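Local coordinates for protein fucose-specific lectin (Aleuria aurantia, PDB 6GKE) that binds L-fucose at sites between adjacent blades of a six-bladed beta-propeller, with strongest preference for alpha-1,6-linked core fucose on glycoproteins, at residues Leu118-Ser123 with Pro127-Val132; Ala157-Thr162 with Arg190-Asp195; Thr171-Gly176 with Ser221-Arg226; Arg179-Ala184 with Gly202-Ser207. The protein carries 1 engineered substitution. One frame throughout, in Å; residues are numbered along the deposited sequence. Where two conformers were deposited one is given.

Interaction 1 (Leu118-Ser123 with Pro127-Val132); sequences LQWGGS and PPNIRV. With FUC (alpha-L-fucopyranose), chain E.
Trp-120 and Asn-129 meet in a stack, the amide lying over the indole with the two planes only 13° apart. The CH-pi evidence is direct: Asn-129 CB sits 3.4 Å from the centroid of the six-membered ring of Trp-120, almost exactly on its normal. Chi1 of Trp-120 (86°) places CG between the backbone N and the carbonyl carbon, which lays the indole back across the neighbouring strand. Asn-129 ND2 donates to Trp-120 O at 2.9 Å and OD1 is held by Ser-150 OG, fixing both ends of the amide.

Backbone hydrogen bonds define an antiparallel hairpin. Leu-118 and Arg-131 form a hydrogen-bonded pair, with Leu-118 N to Arg-131 O at 2.9 Å; Trp-120 with Asn-129 is the next such pair, and Gln-119 with Ile-130 is the non-hydrogen-bonded one between them. At the connecting loop, Gln-119 OE1 accepts from Gly-122 N on a lone pair at 2.8 Å and only weakly from Asn-129 N.

Fucose-binding Arg-131 donates from NE to fucose O4 at 2.8 Å and from NH2 to fucose O5 at 2.9 Å, while NH1 turns back to Ile-130 O. Trp-120 CH2 lies over one face of the guanidinium, with the planes 60° apart. Leu-118 CD1 adds apolar contact with Arg-131 CG, 3.7 Å away.

This hairpin, strands 116-120 and 129-134, lies in one blade, where strand 142-149 continues the sheet beside 129-134; Gln-119 and Ile-130 pack on strand 64-70 of one neighbouring blade, Leu-118 on strand 177-183 of the other.

Interaction 2 (Ala157-Thr162 with Arg190-Asp195); sequences ASFGST and REHCWD. With FUC (alpha-L-fucopyranose), chain E; FUC (alpha-L-fucopyranose), chain F.
Phe-159 and His-192 form an offset stack, their planes inclined by 17° and their centroids 4.6 Å apart. The overlap is partial: His-192 CD2 lies over one face of the phenyl ring toward its rim, 3.4 Å from Phe-159 CG, and His-192 NE2 reaches back beneath Phe-159 CB at 3.5 Å. The two side chains run past one another in opposite senses. Chi1 of Phe-159 (52°) sets CG between the backbone N and the carbonyl carbon, turning the ring toward the histidine.

One layer out, Trp-199 meets the Phe-159 ring and makes an edge-to-face pair with Trp-194. The indole of Trp-194 presents a face to one fucose, whose C5 is 3.6 Å from CE2, while Ala-157 CB comes within 3.8 Å of O3 of the same sugar.

Alternation along strand 188-194 sends Glu-191 the other way, to a second fucose. Fucose O3 donates to Glu-191 OE1 at 2.6 Å and fucose O4 to Glu-191 OE2 at 2.7 Å, so the carboxylate grips two adjacent hydroxyls; Phe-204 N also donates to OE1.

The contact joins two blades: strand 153-162 lines up beside 142-149 in its own sheet, while strand 188-194 runs between 177-183 and 199-207.

Interaction 3 (Thr171-Gly176 with Ser221-Arg226); sequences TAIGPG and STPQIR. Engineered in segment 221-226: Gln-224 (natural residue Asn). With FUC (alpha-L-fucopyranose), chain G.
Ile-173 carries CG1 between its backbone N and carbonyl carbon (chi1 68°), which brings CD1 to 3.8 Å from Pro-223 CG, beside a CB that the backbone sets against the ring. Ile-225 CG1 stands anti to the carbonyl carbon (chi1 -46°), directing CD1 at Ile-173. The side-chain contacts are apolar and no hydrogen bond crosses. Pro-223 CG lies 3.7 Å from Ile-173 CB, and Ile-225 CD1 is 4.0 Å from Ile-173 CG2. The pyrrolidine covers the backbone too, with Pro-223 CB 3.5 Å from Ile-173 O. A cis peptide precedes Pro-223, and Ile-173 with Gly-174 forms a classic beta bulge against strand 177-183.

On the reverse side of strand 224-230, Arg-226 NE donates to fucose O4 at 2.8 Å and Arg-226 NH2 to fucose O5 at 2.9 Å. OE1 of the engineered Gln-224 accepts from both Arg-226 NH1 (2.9 Å) and NH2, in the guanidinium plane, consistent with a guanidinium held against rotation in this variant.

Ile-173 and Ile-225 belong to a second fucose pocket, between two blades. Around them, Thr-171 OG1 bonds Ser-218 OG of strand 213-219, Ile-225 packs on Tyr-181 of strand 177-183, and strand 236-241 flanks 224-230.

Interaction 4 (Arg179-Ala184 with Gly202-Ser207); sequences RIYYQA and GGFSAS. With FUC (alpha-L-fucopyranose), chain F.
Tyr-181 reaches across to Phe-204 with one side of its phenol ring. From CB the chain leaves with CG anti to the carbonyl carbon (chi1 -59°), carrying the ring toward the segment 202-207. Tyr-181 CD1 and CE1 then both meet one atom, Phe-204 CD2, with CD1 at 3.9 Å; that atom lies at the edge of the tyrosine ring, near its plane. The ring planes are 76° apart and the centroids 5.9 Å, an oblique meeting, with the side chains crossing at about a right angle. At the tip, Tyr-181 OH bonds OE2 of Glu-191, which itself binds fucose, an arrangement consistent with a second-shell residue that positions the carboxylate.

Both segments also touch that sugar directly. Arg-179 NH2 donates to fucose O5 at 2.8 Å and Arg-179 NE to fucose O4 at 2.9 Å, the guanidinium meeting the sugar at its edge; NH2 is additionally salt-bridged to Asp-195. From the other segment, Gly-203 N donates to fucose O2 at 2.9 Å.

The aromatic pair is buried against the next blade: Tyr-181 packs on Val-227 of strand 224-230, Phe-204 on Trp-229 and Trp-245. The two segments lie on strands of one sheet that are not direct neighbours, with 188-194 separating them.

In the fold
The four contacts cover two successive inter-blade fucose sites and the Arg-226 side of a third, while Ile-130 of interaction 1 also borders the preceding, glycan-filled pocket. Interactions 1 and 2, with centres 19 Å apart and no direct touch, meet through one fucose, interaction 1 giving an arginine and interaction 2 an indole face. Interactions 2 and 4, about 8 Å between centres, share the next fucose; Arg-190 N and Tyr-182 O, 2.8 Å apart, probably hydrogen-bond their adjacent strands. Interaction 3 adds Ile-173 and Ile-225 to that pocket, Ile-173 CD1 lying 3.6 Å from Arg-179 CZ. It also touches interaction 1, where Trp-120 NE1 packs 3.3 Å from Gly-176 N, so one blade contacts residues of both sites.

Interaction 1 (Leu118-Ser123 with Pro127-Val132)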
# COMPACT_ATOMS: atom_id res chain seq x y z
N LEU A 118 -8.51 14.53 -22.30
CA LEU A 118 -8.89 14.03 -23.60
C LEU A 118 -8.14 14.82 -24.67
O LEU A 118 -7.58 15.89 -24.41
CB LEU A 118 -10.41 14.09 -23.80
CG LEU A 118 -11.08 15.46 -23.72
CD1 LEU A 118 -10.83 16.32 -24.95
CD2 LEU A 118 -12.58 15.30 -23.50
N GLN A 119 -8.15 14.28 -25.89
CA GLN A 119 -7.53 14.93 -27.02
C GLN A 119 -8.31 14.55 -28.27
O GLN A 119 -8.78 13.42 -28.39
CB GLN A 119 -6.06 14.49 -27.13
CG GLN A 119 -5.25 15.24 -28.19
CD GLN A 119 -5.43 14.81 -29.63
OE1 GLN A 119 -5.27 15.63 -30.53
NE2 GLN A 119 -5.73 13.54 -29.87
N TRP A 120 -8.40 15.49 -29.22
CA TRP A 120 -8.86 15.15 -30.56
C TRP A 120 -8.14 16.01 -31.59
O TRP A 120 -7.75 17.14 -31.33
CB TRP A 120 -10.39 15.31 -30.73
CG TRP A 120 -10.78 16.70 -31.09
CD1 TRP A 120 -10.88 17.21 -32.35
CD2 TRP A 120 -11.03 17.80 -30.20
NE1 TRP A 120 -11.18 18.55 -32.31
CE2 TRP A 120 -11.29 18.93 -31.00
CE3 TRP A 120 -11.08 17.94 -28.80
CZ2 TRP A 120 -11.59 20.18 -30.46
CZ3 TRP A 120 -11.37 19.17 -28.27
CH2 TRP A 120 -11.62 20.28 -29.09
N GLY A 121 -8.02 15.44 -32.79
CA GLY A 121 -7.63 16.19 -33.97
C GLY A 121 -6.16 16.04 -34.33
O GLY A 121 -5.80 16.20 -35.50
N GLY A 122 -5.29 15.79 -33.35
CA GLY A 122 -3.86 15.78 -33.63
C GLY A 122 -3.49 14.67 -34.60
O GLY A 122 -3.91 13.52 -34.43
N SER A 123 -2.68 15.02 -35.60
CA SER A 123 -2.24 14.09 -36.62
C SER A 123 -1.00 14.67 -37.29
O SER A 123 -0.51 15.72 -36.91
CB SER A 123 -3.33 13.84 -37.64
OG SER A 123 -3.43 14.95 -38.50
N PRO A 127 -3.30 20.03 -35.99
CA PRO A 127 -2.82 20.19 -34.63
C PRO A 127 -3.70 19.49 -33.61
O PRO A 127 -4.89 19.24 -33.84
CB PRO A 127 -2.88 21.71 -34.43
CG PRO A 127 -4.06 22.12 -35.27
CD PRO A 127 -3.97 21.24 -36.50
N PRO A 128 -3.14 19.16 -32.43
CA PRO A 128 -3.90 18.54 -31.36
C PRO A 128 -4.77 19.56 -30.62
O PRO A 128 -4.48 20.75 -30.58
CB PRO A 128 -2.81 17.99 -30.43
CG PRO A 128 -1.69 18.99 -30.59
CD PRO A 128 -1.73 19.38 -32.05
N ASN A 129 -5.83 19.04 -30.00
CA ASN A 129 -6.69 19.79 -29.11
C ASN A 129 -6.80 18.99 -27.82
O ASN A 129 -7.32 17.87 -27.85
CB ASN A 129 -8.09 20.00 -29.70
CG ASN A 129 -8.04 20.72 -31.03
OD1 ASN A 129 -8.04 21.95 -31.06
ND2 ASN A 129 -7.97 19.97 -32.11
N ILE A 130 -6.28 19.54 -26.72
CA ILE A 130 -6.23 18.83 -25.44
C ILE A 130 -7.15 19.54 -24.46
O ILE A 130 -7.22 20.77 -24.45
CB ILE A 130 -4.79 18.76 -24.89
CG1 ILE A 130 -3.81 18.16 -25.90
CG2 ILE A 130 -4.75 17.98 -23.57
CD1 ILE A 130 -2.36 18.38 -25.54
N ARG A 131 -7.82 18.76 -23.62
CA ARG A 131 -8.59 19.31 -22.51
C ARG A 131 -8.23 18.51 -21.26
O ARG A 131 -8.20 17.28 -21.31
CB ARG A 131 -10.10 19.24 -22.78
CG ARG A 131 -10.55 19.90 -24.08
CD ARG A 131 -10.42 21.41 -24.03
NE ARG A 131 -10.92 22.09 -25.23
CZ ARG A 131 -10.20 22.43 -26.30
NH1 ARG A 131 -8.94 22.02 -26.43
NH2 ARG A 131 -10.74 23.18 -27.24
N VAL A 132 -7.98 19.22 -20.16
CA VAL A 132 -7.60 18.63 -18.89
C VAL A 132 -8.63 19.07 -17.84
O VAL A 132 -8.96 20.25 -17.77
CB VAL A 132 -6.18 19.05 -18.47
CG1 VAL A 132 -5.79 18.43 -17.14
CG2 VAL A 132 -5.16 18.69 -19.54
C1 FUC E . -13.32 25.55 -25.86
C2 FUC E . -13.59 25.48 -24.36
C3 FUC E . -14.84 24.63 -24.11
C4 FUC E . -14.70 23.26 -24.77
C5 FUC E . -14.50 23.49 -26.26
C6 FUC E . -14.39 22.19 -27.04
O1 FUC E . -14.34 26.36 -26.44
O2 FUC E . -13.71 26.81 -23.83
O3 FUC E . -15.11 24.53 -22.72
O4 FUC E . -13.56 22.54 -24.29
O5 FUC E . -13.30 24.24 -26.46

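Interaction 2 (Ala157-Thr162 with Arg190-Asp195)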
# COMPACT_ATOMS: atom_id res chain seq x y z
N ALA A 157 -14.10 25.75 -19.14
CA ALA A 157 -15.35 25.75 -18.42
C ALA A 157 -15.17 25.30 -16.97
O ALA A 157 -14.14 24.75 -16.57
CB ALA A 157 -16.34 24.86 -19.13
N SER A 158 -16.23 25.55 -16.19
CA SER A 158 -16.41 24.88 -14.92
C SER A 158 -17.88 24.48 -14.79
O SER A 158 -18.77 25.18 -15.24
CB SER A 158 -15.94 25.71 -13.76
OG SER A 158 -16.81 26.80 -13.55
N PHE A 159 -18.08 23.29 -14.21
CA PHE A 159 -19.41 22.68 -14.18
C PHE A 159 -19.46 21.59 -13.12
O PHE A 159 -18.44 21.07 -12.69
CB PHE A 159 -19.78 22.11 -15.55
CG PHE A 159 -18.76 21.17 -16.15
CD1 PHE A 159 -18.69 19.84 -15.77
CD2 PHE A 159 -17.86 21.63 -17.10
CE1 PHE A 159 -17.74 18.99 -16.32
CE2 PHE A 159 -16.91 20.78 -17.65
CZ PHE A 159 -16.85 19.47 -17.25
N GLY A 160 -20.69 21.25 -12.72
CA GLY A 160 -20.92 20.12 -11.84
C GLY A 160 -20.83 20.49 -10.38
O GLY A 160 -20.28 21.51 -10.00
N SER A 161 -21.39 19.60 -9.56
CA SER A 161 -21.31 19.66 -8.11
C SER A 161 -21.08 18.23 -7.60
O SER A 161 -21.96 17.38 -7.75
CB SER A 161 -22.56 20.26 -7.54
OG SER A 161 -22.49 20.35 -6.13
N THR A 162 -19.88 17.97 -7.06
CA THR A 162 -19.39 16.59 -7.00
C THR A 162 -19.20 16.10 -5.57
O THR A 162 -19.10 16.88 -4.62
CB THR A 162 -18.06 16.44 -7.76
OG1 THR A 162 -16.99 16.96 -6.97
CG2 THR A 162 -18.07 17.14 -9.10
N ARG A 190 -22.91 11.23 -13.33
CA ARG A 190 -23.59 12.14 -14.24
C ARG A 190 -22.66 12.46 -15.41
O ARG A 190 -21.48 12.10 -15.39
CB ARG A 190 -23.99 13.42 -13.51
CG ARG A 190 -24.92 13.23 -12.33
CD ARG A 190 -26.34 12.91 -12.74
NE ARG A 190 -27.22 12.91 -11.59
CZ ARG A 190 -28.52 12.68 -11.64
NH1 ARG A 190 -29.13 12.48 -12.80
NH2 ARG A 190 -29.22 12.64 -10.51
N GLU A 191 -23.21 13.14 -16.41
CA GLU A 191 -22.56 13.37 -17.68
C GLU A 191 -22.73 14.84 -18.07
O GLU A 191 -23.83 15.37 -17.99
CB GLU A 191 -23.22 12.46 -18.73
CG GLU A 191 -22.67 12.58 -20.13
CD GLU A 191 -23.49 11.80 -21.14
OE1 GLU A 191 -24.73 11.94 -21.11
OE2 GLU A 191 -22.90 11.05 -21.96
N HIS A 192 -21.64 15.46 -18.52
CA HIS A 192 -21.68 16.82 -19.08
C HIS A 192 -21.16 16.74 -20.51
O HIS A 192 -20.21 16.00 -20.78
CB HIS A 192 -20.89 17.81 -18.20
CG HIS A 192 -21.59 19.12 -18.02
ND1 HIS A 192 -22.83 19.20 -17.43
CD2 HIS A 192 -21.22 20.38 -18.34
CE1 HIS A 192 -23.20 20.46 -17.39
NE2 HIS A 192 -22.23 21.21 -17.95
N CYS A 193 -21.79 17.50 -21.41
CA CYS A 193 -21.62 17.31 -22.84
C CYS A 193 -21.29 18.62 -23.55
O CYS A 193 -21.90 19.64 -23.27
CB CYS A 193 -22.91 16.83 -23.48
SG CYS A 193 -23.66 15.39 -22.68
N TRP A 194 -20.39 18.54 -24.54
CA TRP A 194 -20.14 19.62 -25.48
C TRP A 194 -20.23 19.04 -26.89
O TRP A 194 -19.51 18.11 -27.19
CB TRP A 194 -18.75 20.24 -25.26
CG TRP A 194 -18.40 21.32 -26.24
CD1 TRP A 194 -18.02 21.17 -27.54
CD2 TRP A 194 -18.39 22.73 -25.98
NE1 TRP A 194 -17.78 22.40 -28.11
CE2 TRP A 194 -17.99 23.37 -27.17
CE3 TRP A 194 -18.66 23.51 -24.85
CZ2 TRP A 194 -17.85 24.76 -27.26
CZ3 TRP A 194 -18.52 24.88 -24.94
CH2 TRP A 194 -18.12 25.49 -26.13
N ASP A 195 -21.11 19.61 -27.72
CA ASP A 195 -21.21 19.20 -29.12
C ASP A 195 -20.66 20.27 -30.08
O ASP A 195 -20.06 19.92 -31.10
CB ASP A 195 -22.65 18.87 -29.51
CG ASP A 195 -23.16 17.57 -28.94
OD1 ASP A 195 -22.34 16.65 -28.74
OD2 ASP A 195 -24.37 17.49 -28.70
C1 FUC E . -13.32 25.55 -25.86
C2 FUC E . -13.59 25.48 -24.36
C3 FUC E . -14.84 24.63 -24.11
C4 FUC E . -14.70 23.26 -24.77
C5 FUC E . -14.50 23.49 -26.26
C6 FUC E . -14.39 22.19 -27.04
O1 FUC E . -14.34 26.36 -26.44
O2 FUC E . -13.71 26.81 -23.83
O3 FUC E . -15.11 24.53 -22.72
O4 FUC E . -13.56 22.54 -24.29
O5 FUC E . -13.30 24.24 -26.46
C1 FUC F . -26.20 13.11 -25.72
C2 FUC F . -26.17 12.61 -24.28
C3 FUC F . -26.08 11.09 -24.26
C4 FUC F . -24.86 10.64 -25.06
C5 FUC F . -25.01 11.15 -26.49
C6 FUC F . -23.84 10.77 -27.38
O1 FUC F . -27.44 12.72 -26.28
O2 FUC F . -27.34 13.08 -23.60
O3 FUC F . -26.07 10.60 -22.91
O4 FUC F . -23.65 11.19 -24.53
O5 FUC F . -25.10 12.58 -26.47

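Interaction 3 (Thr171-Gly176 with Ser221-Arg226)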
# COMPACT_ATOMS: atom_id res chain seq x y z
N THR A 171 -13.80 11.85 -22.46
CA THR A 171 -13.55 11.26 -23.76
C THR A 171 -14.07 12.20 -24.86
O THR A 171 -15.11 12.83 -24.71
CB THR A 171 -14.14 9.85 -23.83
OG1 THR A 171 -13.76 9.23 -25.06
CG2 THR A 171 -15.64 9.80 -23.69
N ALA A 172 -13.31 12.26 -25.96
CA ALA A 172 -13.73 12.96 -27.17
C ALA A 172 -14.44 11.94 -28.06
O ALA A 172 -13.80 11.09 -28.67
CB ALA A 172 -12.56 13.58 -27.88
N ILE A 173 -15.77 12.01 -28.11
CA ILE A 173 -16.59 11.01 -28.81
C ILE A 173 -16.62 11.28 -30.31
O ILE A 173 -17.11 10.45 -31.07
CB ILE A 173 -18.00 10.93 -28.21
CG1 ILE A 173 -18.84 12.19 -28.48
CG2 ILE A 173 -17.93 10.60 -26.72
CD1 ILE A 173 -20.31 12.00 -28.19
N GLY A 174 -16.15 12.45 -30.73
CA GLY A 174 -16.03 12.83 -32.11
C GLY A 174 -15.24 14.12 -32.18
O GLY A 174 -14.86 14.65 -31.13
N PRO A 175 -14.97 14.67 -33.38
CA PRO A 175 -14.20 15.90 -33.48
C PRO A 175 -14.87 17.05 -32.72
O PRO A 175 -15.99 17.43 -33.04
CB PRO A 175 -14.15 16.17 -34.99
CG PRO A 175 -14.36 14.81 -35.62
CD PRO A 175 -15.32 14.10 -34.69
N GLY A 176 -14.21 17.52 -31.67
CA GLY A 176 -14.72 18.63 -30.86
C GLY A 176 -16.01 18.29 -30.13
O GLY A 176 -16.74 19.19 -29.73
N SER A 221 -18.66 5.74 -35.00
CA SER A 221 -19.51 6.69 -35.70
C SER A 221 -20.84 6.92 -34.97
O SER A 221 -21.46 7.95 -35.15
CB SER A 221 -19.75 6.23 -37.12
OG SER A 221 -20.42 4.97 -37.17
N THR A 222 -21.30 5.94 -34.18
CA THR A 222 -22.57 6.08 -33.48
C THR A 222 -22.60 7.32 -32.58
O THR A 222 -23.57 8.06 -32.62
CB THR A 222 -22.94 4.78 -32.76
OG1 THR A 222 -23.20 3.80 -33.76
CG2 THR A 222 -24.17 4.92 -31.88
N PRO A 223 -21.58 7.56 -31.74
CA PRO A 223 -20.43 6.72 -31.43
C PRO A 223 -20.73 5.72 -30.31
O PRO A 223 -21.75 5.84 -29.62
CB PRO A 223 -19.39 7.75 -30.97
CG PRO A 223 -20.22 8.76 -30.23
CD PRO A 223 -21.54 8.79 -30.95
N GLN A 224 -19.83 4.75 -30.14
CA GLN A 224 -19.83 3.88 -28.99
C GLN A 224 -19.13 4.61 -27.83
O GLN A 224 -18.07 5.20 -28.02
CB GLN A 224 -19.09 2.58 -29.29
CG GLN A 224 -19.72 1.76 -30.40
CD GLN A 224 -21.07 1.19 -30.03
OE1 GLN A 224 -21.29 0.72 -28.91
NE2 GLN A 224 -21.99 1.19 -30.99
N ILE A 225 -19.74 4.55 -26.65
CA ILE A 225 -19.14 5.09 -25.43
C ILE A 225 -19.16 3.97 -24.39
O ILE A 225 -20.14 3.24 -24.29
CB ILE A 225 -19.86 6.34 -24.89
CG1 ILE A 225 -20.15 7.36 -26.00
CG2 ILE A 225 -19.06 6.96 -23.75
CD1 ILE A 225 -21.07 8.48 -25.57
N ARG A 226 -18.08 3.86 -23.61
CA ARG A 226 -18.07 2.98 -22.45
C ARG A 226 -17.59 3.79 -21.25
O ARG A 226 -16.56 4.46 -21.32
CB ARG A 226 -17.17 1.76 -22.65
CG ARG A 226 -17.51 0.92 -23.88
CD ARG A 226 -18.86 0.22 -23.78
NE ARG A 226 -19.12 -0.64 -24.93
CZ ARG A 226 -19.74 -0.26 -26.05
NH1 ARG A 226 -20.25 0.96 -26.17
NH2 ARG A 226 -19.86 -1.12 -27.05
C1 FUC G . -20.22 -4.51 -25.78
C2 FUC G . -20.20 -4.52 -24.26
C3 FUC G . -18.87 -5.06 -23.75
C4 FUC G . -17.70 -4.28 -24.38
C5 FUC G . -17.84 -4.35 -25.90
C6 FUC G . -16.76 -3.60 -26.66
O1 FUC G . -20.22 -5.85 -26.26
O2 FUC G . -21.28 -5.33 -23.78
O3 FUC G . -18.84 -5.02 -22.33
O4 FUC G . -17.71 -2.90 -24.01
O5 FUC G . -19.09 -3.80 -26.29

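Interaction 4 (Arg179-Ala184 with Gly202-Ser207)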
# COMPACT_ATOMS: atom_id res chain seq x y z
N ARG A 179 -17.47 14.32 -23.83
CA ARG A 179 -18.32 13.80 -22.78
C ARG A 179 -17.48 13.60 -21.52
O ARG A 179 -16.43 12.94 -21.56
CB ARG A 179 -19.00 12.49 -23.19
CG ARG A 179 -19.95 12.61 -24.37
CD ARG A 179 -21.17 13.47 -24.09
NE ARG A 179 -22.10 13.52 -25.21
CZ ARG A 179 -22.06 14.40 -26.21
NH1 ARG A 179 -21.09 15.30 -26.29
NH2 ARG A 179 -23.00 14.37 -27.14
N ILE A 180 -17.96 14.18 -20.42
CA ILE A 180 -17.27 14.17 -19.12
C ILE A 180 -18.19 13.49 -18.12
O ILE A 180 -19.37 13.83 -18.03
CB ILE A 180 -16.92 15.60 -18.66
CG1 ILE A 180 -16.27 16.44 -19.76
CG2 ILE A 180 -16.10 15.54 -17.38
CD1 ILE A 180 -14.98 15.87 -20.33
N TYR A 181 -17.64 12.53 -17.37
CA TYR A 181 -18.37 11.73 -16.40
C TYR A 181 -17.78 11.97 -15.02
O TYR A 181 -16.57 12.01 -14.85
CB TYR A 181 -18.32 10.24 -16.78
CG TYR A 181 -18.91 10.01 -18.14
CD1 TYR A 181 -20.27 9.86 -18.31
CD2 TYR A 181 -18.12 10.08 -19.27
CE1 TYR A 181 -20.83 9.74 -19.57
CE2 TYR A 181 -18.66 9.97 -20.54
CZ TYR A 181 -20.03 9.81 -20.69
OH TYR A 181 -20.56 9.73 -21.95
N TYR A 182 -18.64 12.14 -14.02
CA TYR A 182 -18.21 12.45 -12.67
C TYR A 182 -19.29 11.97 -11.70
O TYR A 182 -20.39 11.65 -12.13
CB TYR A 182 -17.95 13.95 -12.53
CG TYR A 182 -19.18 14.78 -12.75
CD1 TYR A 182 -19.59 15.15 -14.02
CD2 TYR A 182 -19.99 15.16 -11.68
CE1 TYR A 182 -20.74 15.88 -14.23
CE2 TYR A 182 -21.14 15.90 -11.87
CZ TYR A 182 -21.53 16.26 -13.15
OH TYR A 182 -22.67 16.98 -13.33
N GLN A 183 -18.98 11.95 -10.41
CA GLN A 183 -19.95 11.51 -9.42
C GLN A 183 -20.46 12.73 -8.66
O GLN A 183 -19.69 13.44 -8.01
CB GLN A 183 -19.33 10.47 -8.48
CG GLN A 183 -20.35 9.85 -7.53
CD GLN A 183 -19.78 8.67 -6.78
OE1 GLN A 183 -18.62 8.68 -6.37
NE2 GLN A 183 -20.60 7.66 -6.58
N ALA A 184 -21.77 12.97 -8.78
CA ALA A 184 -22.41 14.12 -8.16
C ALA A 184 -22.70 13.83 -6.69
O ALA A 184 -22.53 12.70 -6.22
CB ALA A 184 -23.68 14.45 -8.91
N GLY A 202 -25.96 15.92 -19.80
CA GLY A 202 -26.24 14.72 -20.58
C GLY A 202 -27.32 13.86 -19.94
O GLY A 202 -27.68 14.00 -18.77
N GLY A 203 -27.81 12.91 -20.75
CA GLY A 203 -28.88 12.02 -20.33
C GLY A 203 -28.42 10.85 -19.47
O GLY A 203 -29.24 10.21 -18.83
N PHE A 204 -27.11 10.55 -19.45
CA PHE A 204 -26.61 9.39 -18.71
C PHE A 204 -26.62 9.66 -17.20
O PHE A 204 -26.14 10.68 -16.75
CB PHE A 204 -25.18 9.05 -19.10
CG PHE A 204 -24.61 7.93 -18.28
CD1 PHE A 204 -25.10 6.65 -18.42
CD2 PHE A 204 -23.63 8.17 -17.32
CE1 PHE A 204 -24.61 5.61 -17.64
CE2 PHE A 204 -23.14 7.12 -16.54
CZ PHE A 204 -23.63 5.85 -16.71
N SER A 205 -27.09 8.68 -16.42
CA SER A 205 -26.85 8.67 -14.99
C SER A 205 -26.88 7.23 -14.48
O SER A 205 -27.55 6.37 -15.04
CB SER A 205 -27.81 9.56 -14.23
OG SER A 205 -29.12 9.02 -14.24
N ALA A 206 -26.15 6.99 -13.39
CA ALA A 206 -26.12 5.67 -12.77
C ALA A 206 -25.71 5.79 -11.31
O ALA A 206 -24.72 6.45 -10.98
CB ALA A 206 -25.14 4.78 -13.50
N SER A 207 -26.43 5.11 -10.43
CA SER A 207 -26.05 5.00 -9.02
C SER A 207 -24.74 4.21 -8.90
O SER A 207 -24.55 3.21 -9.58
CB SER A 207 -27.14 4.34 -8.22
OG SER A 207 -28.29 5.16 -8.16
C1 FUC F . -26.20 13.11 -25.72
C2 FUC F . -26.17 12.61 -24.28
C3 FUC F . -26.08 11.09 -24.26
C4 FUC F . -24.86 10.64 -25.06
C5 FUC F . -25.01 11.15 -26.49
C6 FUC F . -23.84 10.77 -27.38
O1 FUC F . -27.44 12.72 -26.28
O2 FUC F . -27.34 13.08 -23.60
O3 FUC F . -26.07 10.60 -22.91
O4 FUC F . -23.65 11.19 -24.53
O5 FUC F . -25.10 12.58 -26.47